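Local coordinates for protein LAO/AO transport system kinase (Escherichia coli, PDB 2P67) that belongs to the MeaB family of P-loop GTPases, an alpha/beta protein with a parallel central sheet that forms a two-chain assembly, although it is named a transport-system kinase, at residues T164-A167 against R168-C172; K190-M193 against E194-L198; N312-S315 against P316-L320; A261-S265 against G266-Q270. All blocks are in the same frame, centred on the assembly; numbering follows the deposited sequence.

Contact 1 of 4, residues T164-A167 against R168-C172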
loop_
_atom_site.group_PDB
_atom_site.type_symbol
_atom_site.label_atom_id
_atom_site.label_comp_id
_atom_site.label_asym_id
_atom_site.label_seq_id
_atom_site.Cartn_x
_atom_site.Cartn_y
_atom_site.Cartn_z
ATOM N N THR A 164 -6.388 7.905 2.953
ATOM C CA THR A 164 -5.104 7.895 2.252
ATOM C C THR A 164 -5.091 8.856 1.053
ATOM O O THR A 164 -4.073 9.503 0.798
ATOM C CB THR A 164 -4.628 6.472 1.892
ATOM O OG1 THR A 164 -5.538 5.880 0.960
ATOM C CG2 THR A 164 -4.546 5.589 3.164
ATOM N N GLU A 165 -6.234 8.981 0.371
ATOM C CA GLU A 165 -6.401 9.916 -0.762
ATOM C C GLU A 165 -6.240 11.390 -0.337
ATOM O O GLU A 165 -5.497 12.144 -0.962
ATOM C CB GLU A 165 -7.762 9.700 -1.444
ATOM C CG GLU A 165 -7.899 8.316 -2.089
ATOM C CD GLU A 165 -9.339 7.944 -2.426
ATOM O OE1 GLU A 165 -10.279 8.538 -1.844
ATOM O OE2 GLU A 165 -9.531 7.042 -3.273
ATOM N N VAL A 166 -6.917 11.781 0.742
ATOM C CA VAL A 166 -6.784 13.141 1.295
ATOM C C VAL A 166 -5.352 13.349 1.814
ATOM O O VAL A 166 -4.742 14.420 1.641
ATOM C CB VAL A 166 -7.800 13.370 2.446
ATOM C CG1 VAL A 166 -7.519 14.679 3.184
ATOM C CG2 VAL A 166 -9.233 13.367 1.913
ATOM N N ALA A 167 -4.823 12.328 2.487
ATOM C CA ALA A 167 -3.514 12.437 3.124
ATOM C C ALA A 167 -2.427 12.824 2.137
ATOM O O ALA A 167 -1.494 13.523 2.505
ATOM C CB ALA A 167 -3.145 11.114 3.790
ATOM N N ARG A 168 -2.568 12.362 0.893
ATOM C CA ARG A 168 -1.575 12.557 -0.174
ATOM C C ARG A 168 -1.502 13.983 -0.706
ATOM O O ARG A 168 -0.600 14.305 -1.471
ATOM C CB ARG A 168 -1.895 11.653 -1.370
ATOM C CG ARG A 168 -1.714 10.178 -1.152
ATOM C CD ARG A 168 -1.638 9.440 -2.482
ATOM N NE ARG A 168 -2.872 9.488 -3.266
ATOM C CZ ARG A 168 -3.660 8.436 -3.503
ATOM N NH1 ARG A 168 -3.346 7.239 -3.012
ATOM N NH2 ARG A 168 -4.759 8.579 -4.238
ATOM N N MET A 169 -2.464 14.823 -0.338
ATOM C CA MET A 169 -2.444 16.212 -0.798
ATOM C C MET A 169 -2.335 17.270 0.309
ATOM O O MET A 169 -2.552 18.452 0.052
ATOM C CB MET A 169 -3.659 16.498 -1.708
ATOM C CG MET A 169 -5.019 16.607 -1.003
ATOM S SD MET A 169 -6.406 16.836 -2.209
ATOM C CE MET A 169 -6.744 15.140 -2.494
ATOM N N VAL A 170 -2.024 16.868 1.548
ATOM C CA VAL A 170 -2.046 17.840 2.667
ATOM C C VAL A 170 -0.761 17.759 3.496
ATOM O O VAL A 170 -0.054 16.751 3.437
ATOM C CB VAL A 170 -3.285 17.644 3.606
ATOM C CG1 VAL A 170 -4.597 17.866 2.829
ATOM C CG2 VAL A 170 -3.250 16.270 4.309
ATOM N N ASP A 171 -0.482 18.829 4.233
ATOM C CA ASP A 171 0.686 18.938 5.112
ATOM C C ASP A 171 0.458 18.126 6.382
ATOM O O ASP A 171 1.384 17.500 6.907
ATOM C CB ASP A 171 0.917 20.399 5.523
ATOM C CG ASP A 171 1.220 21.314 4.340
ATOM O OD1 ASP A 171 1.752 20.813 3.316
ATOM O OD2 ASP A 171 0.975 22.539 4.472
ATOM N N CYS A 172 -0.777 18.155 6.870
ATOM C CA CYS A 172 -1.130 17.524 8.145
ATOM C C CYS A 172 -2.519 16.915 8.026
ATOM O O CYS A 172 -3.478 17.620 7.665
ATOM C CB CYS A 172 -1.088 18.544 9.295
ATOM S SG CYS A 172 -1.470 17.820 10.949
HETATM O O HOH W 1 -5.262 11.944 -3.669
#

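Contact 2 of 4, residues K190-M193 against E194-L198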
loop_
_atom_site.group_PDB
_atom_site.type_symbol
_atom_site.label_atom_id
_atom_site.label_comp_id
_atom_site.label_asym_id
_atom_site.label_seq_id
_atom_site.Cartn_x
_atom_site.Cartn_y
_atom_site.Cartn_z
ATOM N N LYS A 190 -6.127 -0.222 9.099
ATOM C CA LYS A 190 -4.677 -0.086 8.867
ATOM C C LYS A 190 -4.301 1.108 7.970
ATOM O O LYS A 190 -3.294 1.784 8.215
ATOM C CB LYS A 190 -4.058 -1.395 8.352
ATOM C CG LYS A 190 -4.121 -2.537 9.370
ATOM C CD LYS A 190 -3.497 -3.787 8.783
ATOM C CE LYS A 190 -3.731 -5.001 9.680
ATOM N NZ LYS A 190 -4.672 -5.946 9.065
ATOM N N GLY A 191 -5.137 1.400 6.977
ATOM C CA GLY A 191 -4.909 2.534 6.081
ATOM C C GLY A 191 -4.905 3.842 6.845
ATOM O O GLY A 191 -4.138 4.741 6.529
ATOM N N LEU A 192 -5.742 3.928 7.876
ATOM C CA LEU A 192 -5.752 5.101 8.747
ATOM C C LEU A 192 -4.434 5.237 9.533
ATOM O O LEU A 192 -3.837 6.323 9.582
ATOM C CB LEU A 192 -6.934 5.017 9.702
ATOM C CG LEU A 192 -6.957 6.140 10.747
ATOM C CD1 LEU A 192 -7.027 7.510 10.012
ATOM C CD2 LEU A 192 -8.148 5.895 11.675
ATOM N N MET A 193 -3.966 4.134 10.115
ATOM C CA MET A 193 -2.676 4.128 10.799
ATOM C C MET A 193 -1.536 4.571 9.884
ATOM O O MET A 193 -0.611 5.223 10.333
ATOM C CB MET A 193 -2.384 2.764 11.436
ATOM C CG MET A 193 -3.422 2.347 12.518
ATOM S SD MET A 193 -3.387 3.431 13.979
ATOM C CE MET A 193 -4.628 4.633 13.676
ATOM N N GLU A 194 -1.611 4.201 8.606
ATOM C CA GLU A 194 -0.593 4.585 7.626
ATOM C C GLU A 194 -0.418 6.102 7.494
ATOM O O GLU A 194 0.709 6.587 7.262
ATOM C CB GLU A 194 -0.934 4.001 6.251
ATOM C CG GLU A 194 -0.834 2.490 6.183
ATOM C CD GLU A 194 0.592 1.977 6.045
ATOM O OE1 GLU A 194 1.552 2.785 6.015
ATOM O OE2 GLU A 194 0.747 0.751 5.953
ATOM N N VAL A 195 -1.523 6.837 7.645
ATOM C CA VAL A 195 -1.544 8.267 7.282
ATOM C C VAL A 195 -1.861 9.261 8.403
ATOM O O VAL A 195 -1.560 10.440 8.265
ATOM C CB VAL A 195 -2.504 8.525 6.087
ATOM C CG1 VAL A 195 -2.072 7.697 4.851
ATOM C CG2 VAL A 195 -3.943 8.243 6.464
ATOM N N ALA A 196 -2.472 8.801 9.507
ATOM C CA ALA A 196 -2.902 9.718 10.572
ATOM C C ALA A 196 -1.754 10.515 11.165
ATOM O O ALA A 196 -0.763 9.930 11.593
ATOM C CB ALA A 196 -3.646 8.966 11.695
ATOM N N ASP A 197 -1.882 11.846 11.178
ATOM C CA ASP A 197 -0.958 12.698 11.956
ATOM C C ASP A 197 -1.549 13.023 13.327
ATOM O O ASP A 197 -0.816 13.111 14.338
ATOM C CB ASP A 197 -0.597 13.979 11.193
ATOM C CG ASP A 197 0.139 13.678 9.893
ATOM O OD1 ASP A 197 0.993 12.755 9.892
ATOM O OD2 ASP A 197 -0.166 14.328 8.873
ATOM N N LEU A 198 -2.867 13.245 13.326
ATOM C CA LEU A 198 -3.652 13.449 14.549
ATOM C C LEU A 198 -4.967 12.675 14.452
ATOM O O LEU A 198 -5.565 12.600 13.382
ATOM C CB LEU A 198 -3.937 14.951 14.770
ATOM C CG LEU A 198 -2.703 15.783 15.135
ATOM C CD1 LEU A 198 -2.900 17.282 14.867
ATOM C CD2 LEU A 198 -2.306 15.532 16.586
HETATM O O HOH W 2 0.226 7.352 11.640
#

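Contact 3 of 4, residues N312-S315 against P316-L320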
loop_
_atom_site.group_PDB
_atom_site.type_symbol
_atom_site.label_atom_id
_atom_site.label_comp_id
_atom_site.label_asym_id
_atom_site.label_seq_id
_atom_site.Cartn_x
_atom_site.Cartn_y
_atom_site.Cartn_z
ATOM N N ASN A 312 -5.547 -23.893 -15.728
ATOM C CA ASN A 312 -4.332 -24.734 -15.735
ATOM C C ASN A 312 -3.835 -25.147 -17.120
ATOM O O ASN A 312 -3.112 -26.154 -17.258
ATOM C CB ASN A 312 -4.512 -25.982 -14.857
ATOM C CG ASN A 312 -4.979 -25.647 -13.466
ATOM O OD1 ASN A 312 -4.485 -24.704 -12.853
ATOM N ND2 ASN A 312 -5.941 -26.416 -12.955
ATOM N N THR A 313 -4.202 -24.365 -18.130
ATOM C CA THR A 313 -3.743 -24.635 -19.494
ATOM C C THR A 313 -2.442 -23.908 -19.855
ATOM O O THR A 313 -1.755 -24.307 -20.792
ATOM C CB THR A 313 -4.835 -24.352 -20.558
ATOM O OG1 THR A 313 -5.060 -22.940 -20.653
ATOM C CG2 THR A 313 -6.127 -25.075 -20.201
ATOM N N LEU A 314 -2.124 -22.846 -19.120
ATOM C CA LEU A 314 -0.911 -22.050 -19.332
ATOM C C LEU A 314 -0.302 -21.759 -17.982
ATOM O O LEU A 314 -1.033 -21.487 -17.015
ATOM C CB LEU A 314 -1.246 -20.675 -19.926
ATOM C CG LEU A 314 -1.787 -20.426 -21.328
ATOM C CD1 LEU A 314 -1.902 -18.919 -21.540
ATOM C CD2 LEU A 314 -0.857 -21.026 -22.363
ATOM N N SER A 315 1.030 -21.739 -17.923
ATOM C CA SER A 315 1.700 -21.233 -16.735
ATOM C C SER A 315 1.589 -19.705 -16.694
ATOM O O SER A 315 1.395 -19.072 -17.722
ATOM C CB SER A 315 3.193 -21.614 -16.729
ATOM O OG SER A 315 3.830 -21.019 -17.839
ATOM N N PRO A 316 1.726 -19.113 -15.498
ATOM C CA PRO A 316 1.856 -17.658 -15.389
ATOM C C PRO A 316 2.942 -17.070 -16.315
ATOM O O PRO A 316 2.688 -16.060 -16.978
ATOM C CB PRO A 316 2.184 -17.461 -13.911
ATOM C CG PRO A 316 1.456 -18.616 -13.242
ATOM C CD PRO A 316 1.700 -19.766 -14.173
ATOM N N ARG A 317 4.101 -17.725 -16.403
ATOM C CA ARG A 317 5.178 -17.294 -17.306
ATOM C C ARG A 317 4.664 -17.097 -18.735
ATOM O O ARG A 317 4.870 -16.044 -19.345
ATOM C CB ARG A 317 6.319 -18.324 -17.315
ATOM C CG ARG A 317 7.396 -18.023 -18.341
ATOM C CD ARG A 317 8.316 -19.214 -18.544
ATOM N NE ARG A 317 9.227 -19.334 -17.415
ATOM C CZ ARG A 317 10.446 -19.848 -17.507
ATOM N NH1 ARG A 317 10.898 -20.281 -18.685
ATOM N NH2 ARG A 317 11.201 -19.929 -16.430
ATOM N N THR A 318 3.990 -18.124 -19.258
ATOM C CA THR A 318 3.468 -18.089 -20.620
ATOM C C THR A 318 2.367 -17.058 -20.736
ATOM O O THR A 318 2.319 -16.313 -21.713
ATOM C CB THR A 318 2.990 -19.484 -21.100
ATOM O OG1 THR A 318 4.129 -20.321 -21.221
ATOM C CG2 THR A 318 2.334 -19.404 -22.475
ATOM N N GLY A 319 1.502 -16.992 -19.721
ATOM C CA GLY A 319 0.473 -15.955 -19.685
ATOM C C GLY A 319 1.086 -14.569 -19.872
ATOM O O GLY A 319 0.629 -13.771 -20.711
ATOM N N LEU A 320 2.140 -14.300 -19.107
ATOM C CA LEU A 320 2.812 -13.006 -19.155
ATOM C C LEU A 320 3.447 -12.743 -20.515
ATOM O O LEU A 320 3.254 -11.676 -21.097
ATOM C CB LEU A 320 3.854 -12.892 -18.038
ATOM C CG LEU A 320 4.606 -11.558 -17.929
ATOM C CD1 LEU A 320 3.651 -10.432 -17.538
ATOM C CD2 LEU A 320 5.744 -11.669 -16.933
#

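Contact 4 of 4, residues A261-S265 against G266-Q270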
loop_
_atom_site.group_PDB
_atom_site.type_symbol
_atom_site.label_atom_id
_atom_site.label_comp_id
_atom_site.label_asym_id
_atom_site.label_seq_id
_atom_site.Cartn_x
_atom_site.Cartn_y
_atom_site.Cartn_z
ATOM N N ALA A 261 7.726 20.418 14.354
ATOM C CA ALA A 261 8.534 19.210 14.288
ATOM C C ALA A 261 9.003 18.863 12.871
ATOM O O ALA A 261 10.151 18.432 12.662
ATOM C CB ALA A 261 7.775 18.052 14.887
ATOM N N LEU A 262 8.111 19.010 11.896
ATOM C CA LEU A 262 8.449 18.635 10.524
ATOM C C LEU A 262 9.285 19.699 9.829
ATOM O O LEU A 262 10.142 19.367 9.004
ATOM C CB LEU A 262 7.192 18.317 9.702
ATOM C CG LEU A 262 6.887 16.815 9.644
ATOM C CD1 LEU A 262 6.339 16.414 11.022
ATOM C CD2 LEU A 262 5.887 16.505 8.544
ATOM N N THR A 263 9.044 20.965 10.155
ATOM C CA THR A 263 9.840 22.042 9.527
ATOM C C THR A 263 11.250 22.162 10.084
ATOM O O THR A 263 12.141 22.640 9.374
ATOM C CB THR A 263 9.145 23.429 9.516
ATOM O OG1 THR A 263 8.947 23.888 10.852
ATOM C CG2 THR A 263 7.794 23.353 8.784
ATOM N N ALA A 264 11.460 21.713 11.328
ATOM C CA ALA A 264 12.808 21.723 11.952
ATOM C C ALA A 264 13.867 20.957 11.146
ATOM O O ALA A 264 15.037 21.362 11.078
ATOM C CB ALA A 264 12.744 21.211 13.394
ATOM N N SER A 265 13.450 19.874 10.501
ATOM C CA SER A 265 14.352 19.028 9.743
ATOM C C SER A 265 14.252 19.277 8.247
ATOM O O SER A 265 14.942 18.625 7.487
ATOM C CB SER A 265 13.997 17.566 10.001
ATOM O OG SER A 265 12.645 17.347 9.626
ATOM N N GLY A 266 13.366 20.183 7.832
ATOM C CA GLY A 266 13.064 20.371 6.402
ATOM C C GLY A 266 12.192 19.269 5.801
ATOM O O GLY A 266 12.085 19.155 4.576
ATOM N N ARG A 267 11.567 18.462 6.662
ATOM C CA ARG A 267 10.764 17.332 6.195
ATOM C C ARG A 267 9.462 17.773 5.526
ATOM O O ARG A 267 9.033 17.139 4.568
ATOM C CB ARG A 267 10.499 16.316 7.326
ATOM C CG ARG A 267 9.593 15.109 6.977
ATOM C CD ARG A 267 10.064 14.232 5.800
ATOM N NE ARG A 267 9.341 12.955 5.770
ATOM C CZ ARG A 267 9.098 12.213 4.685
ATOM N NH1 ARG A 267 9.495 12.594 3.480
ATOM N NH2 ARG A 267 8.435 11.069 4.810
ATOM N N LEU A 268 8.844 18.845 6.015
ATOM C CA LEU A 268 7.589 19.304 5.406
ATOM C C LEU A 268 7.762 19.651 3.923
ATOM O O LEU A 268 6.999 19.173 3.079
ATOM C CB LEU A 268 6.973 20.477 6.165
ATOM C CG LEU A 268 5.545 20.811 5.687
ATOM C CD1 LEU A 268 4.644 19.567 5.590
ATOM C CD2 LEU A 268 4.918 21.851 6.580
ATOM N N GLN A 269 8.776 20.455 3.609
ATOM C CA GLN A 269 9.107 20.760 2.202
ATOM C C GLN A 269 9.304 19.478 1.390
ATOM O O GLN A 269 8.830 19.365 0.252
ATOM C CB GLN A 269 10.377 21.638 2.112
ATOM C CG GLN A 269 10.166 23.104 2.465
ATOM C CD GLN A 269 11.477 23.857 2.815
ATOM O OE1 GLN A 269 12.256 23.441 3.719
ATOM N NE2 GLN A 269 11.710 24.988 2.115
ATOM N N GLN A 270 10.012 18.505 1.964
ATOM C CA GLN A 270 10.239 17.238 1.279
ATOM C C GLN A 270 8.932 16.494 1.012
ATOM O O GLN A 270 8.700 16.006 -0.100
ATOM C CB GLN A 270 11.206 16.360 2.074
ATOM C CG GLN A 270 11.751 15.244 1.220
ATOM C CD GLN A 270 12.348 14.145 2.030
ATOM O OE1 GLN A 270 11.687 13.573 2.904
ATOM N NE2 GLN A 270 13.605 13.816 1.742
#

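Contact 1 of 4, residues T164-A167 against R168-C172
Val166 O is held by Met169 N at 3.0 Å with an N-H...O angle of 163°, the one straight bond between residues 164-167 and 168-172. The amide one residue earlier is shared less well: Arg168 N makes two weak bonds, to Thr164 O at 3.2 Å and to Glu165 O at 3.5 Å. Glu165 O has a second partner, a water that donates to it at 2.7 Å and accepts a long, weak bond from Arg168 NH2. Weakening bonds and the type I turn from Ala167 to Val170 mark the C-terminal end of helix 162-167, from which the chain passes through a short loop into strand 172-177 of the parallel sheet of this P-loop alpha/beta fold. Arg168 CG lies anti to its carbonyl carbon (chi1 -69°), which brings CG to 3.1 Å from Thr164 O; a bend at chi3 then turns the chain back along the helix. Glu165 CA lies over one face of the guanidinium, toward its rim. The Glu165 carboxylate is turned 63° from the guanidinium plane, and its OE2 stays 5.1 Å from Arg168 NH2, too far for a salt bridge. Elsewhere, Thr164 OG1 is taken up by Gln161 O, Met169 O by Arg58 and Val170 O by Gln275. Asp171 OD2 forms a salt bridge with Arg272, a residue of the sodium site.

Contact 2 of 4, residues K190-M193 against E194-L198
Leu192 points one methyl at Ala196 along the same side of the chain, CD1 standing 4.0 Å from Ala196 CB. Its CG is anti to the backbone N (chi1 175°), and although its CB sets out away from residues 194-198, the branch turns back far enough to reach that methyl. Val195 faces another way, laying CG2 against Gly191 O at 3.5 Å, while its side chain also meets Thr164 and Ala167 of helix 162-167. Met193 goes to a different neighbour, helix 209-225, where Tyr219, Ala222 and Leu223 receive it. Lys190 leads outward, and its NZ donates to Arg227 O of the second subunit. In the backbone, Leu192 O is gripped twice, by Ala196 N at 2.8 Å and by Val195 N at 3.1 Å. Glu194 N keeps an ordinary helical bond to Lys190 O. A water donates to both Met193 O (2.6 Å) and Ala196 O (2.8 Å), bridging the last turn to the loop. A carbonyl holding both the i+3 and i+4 amides, with Ala196 leaving helical backbone angles, fits the C-terminal end of a short helix, here one that runs into strand 198-201 of the parallel sheet of the alpha/beta fold.

Contact 3 of 4, residues N312-S315 against P316-L320
The flat guanidinium of Arg317 is carried away from residues 312-315 and forms a salt bridge with Glu139 of the second subunit, so that of its side chain CB is the part near Ser315, 3.7 Å from OG. The puckered ring of Pro316 has Trp279 of the second subunit packed on it. Pro316 CD lies 3.5 Å from Ser315 CB, a closeness set largely by the peptide bond that joins them. Ser315 OG is rotated to a chi1 of 62°, which aims it at the start of the helix. There it accepts from Thr318 N at 3.2 Å with an N-H...O angle of 165°. Ser315 O takes the first regular helical bond, from Gly319 N at 2.9 Å and 170°. Leu314 crosses Thr318 at about a right angle, CD2 meeting CG2 at 3.6 Å. Asp47 of the second subunit accepts through OD1 from Ser315 N and is hydrogen-bonded to Thr318 OG1, binding both ends of this turn. Serine capping the third amide beyond it, with proline as the first helical residue, is a classical N-cap, here opening helix 316-328 against the partner chain.

Contact 4 of 4, residues A261-S265 against G266-Q270
Leu262 O receives Arg267 N at 2.9 Å, a weak bond bent to 128°, while Gly266 N reaches back to Thr263 O at 3.1 Å. With the positive phi of Gly266 (75°), these two bonds define a Schellman motif that closes helix 248-264. The same glycine is the N-cap residue of helix 267-294, so the two helices are joined with hardly any loop. Leu268 N adds another bond to Leu262 O at 3.3 Å, and this carbonyl therefore ties the end of one helix to the start of the next. On the apolar side of the junction Leu262 CB meets Leu268 CB at 4.2 Å. Alongside, Thr263 and Leu268 point the same way, with Thr263 CG2 3.9 Å from Leu268 CD2. With chi1 at 58°, Ser265 OG folds back over its own backbone toward Arg267 N, makes a weak bond with it and lies close to Arg267 CB. Further out, Leu262 packs on Tyr230, and Leu268 reaches Asp171 in the loop before strand 172-177. The hydroxyl of Ser265 is held from outside as well: OG is hydrogen-bonded to Glu232 OE2, which probably steadies it.

How the contacts relate
Contacts 1 and 2 both sit where a short helix gives way to a strand of the central sheet, and they touch: Ala167 CB lies 3.5 Å from Val195 CB. Contact 1 is the more central, its centre about 4 Å from the centre of the chain, against about 13 Å for that of contact 2, which also reaches the second subunit. Contact 4 joins two helices on a more exposed side, yet Leu268 CD1 meets Asp171 CB of contact 1 at 3.8 Å. Contact 3 is remote, its centre about 41 Å from the chain centre. Contacts 1, 2 and 4 are built on helix C-terminal ends: in 2 and 4 one carbonyl takes two amides, in 1 one amide is divided weakly between two carbonyls. Contact 3 instead caps an N-terminus through a hydroxyl.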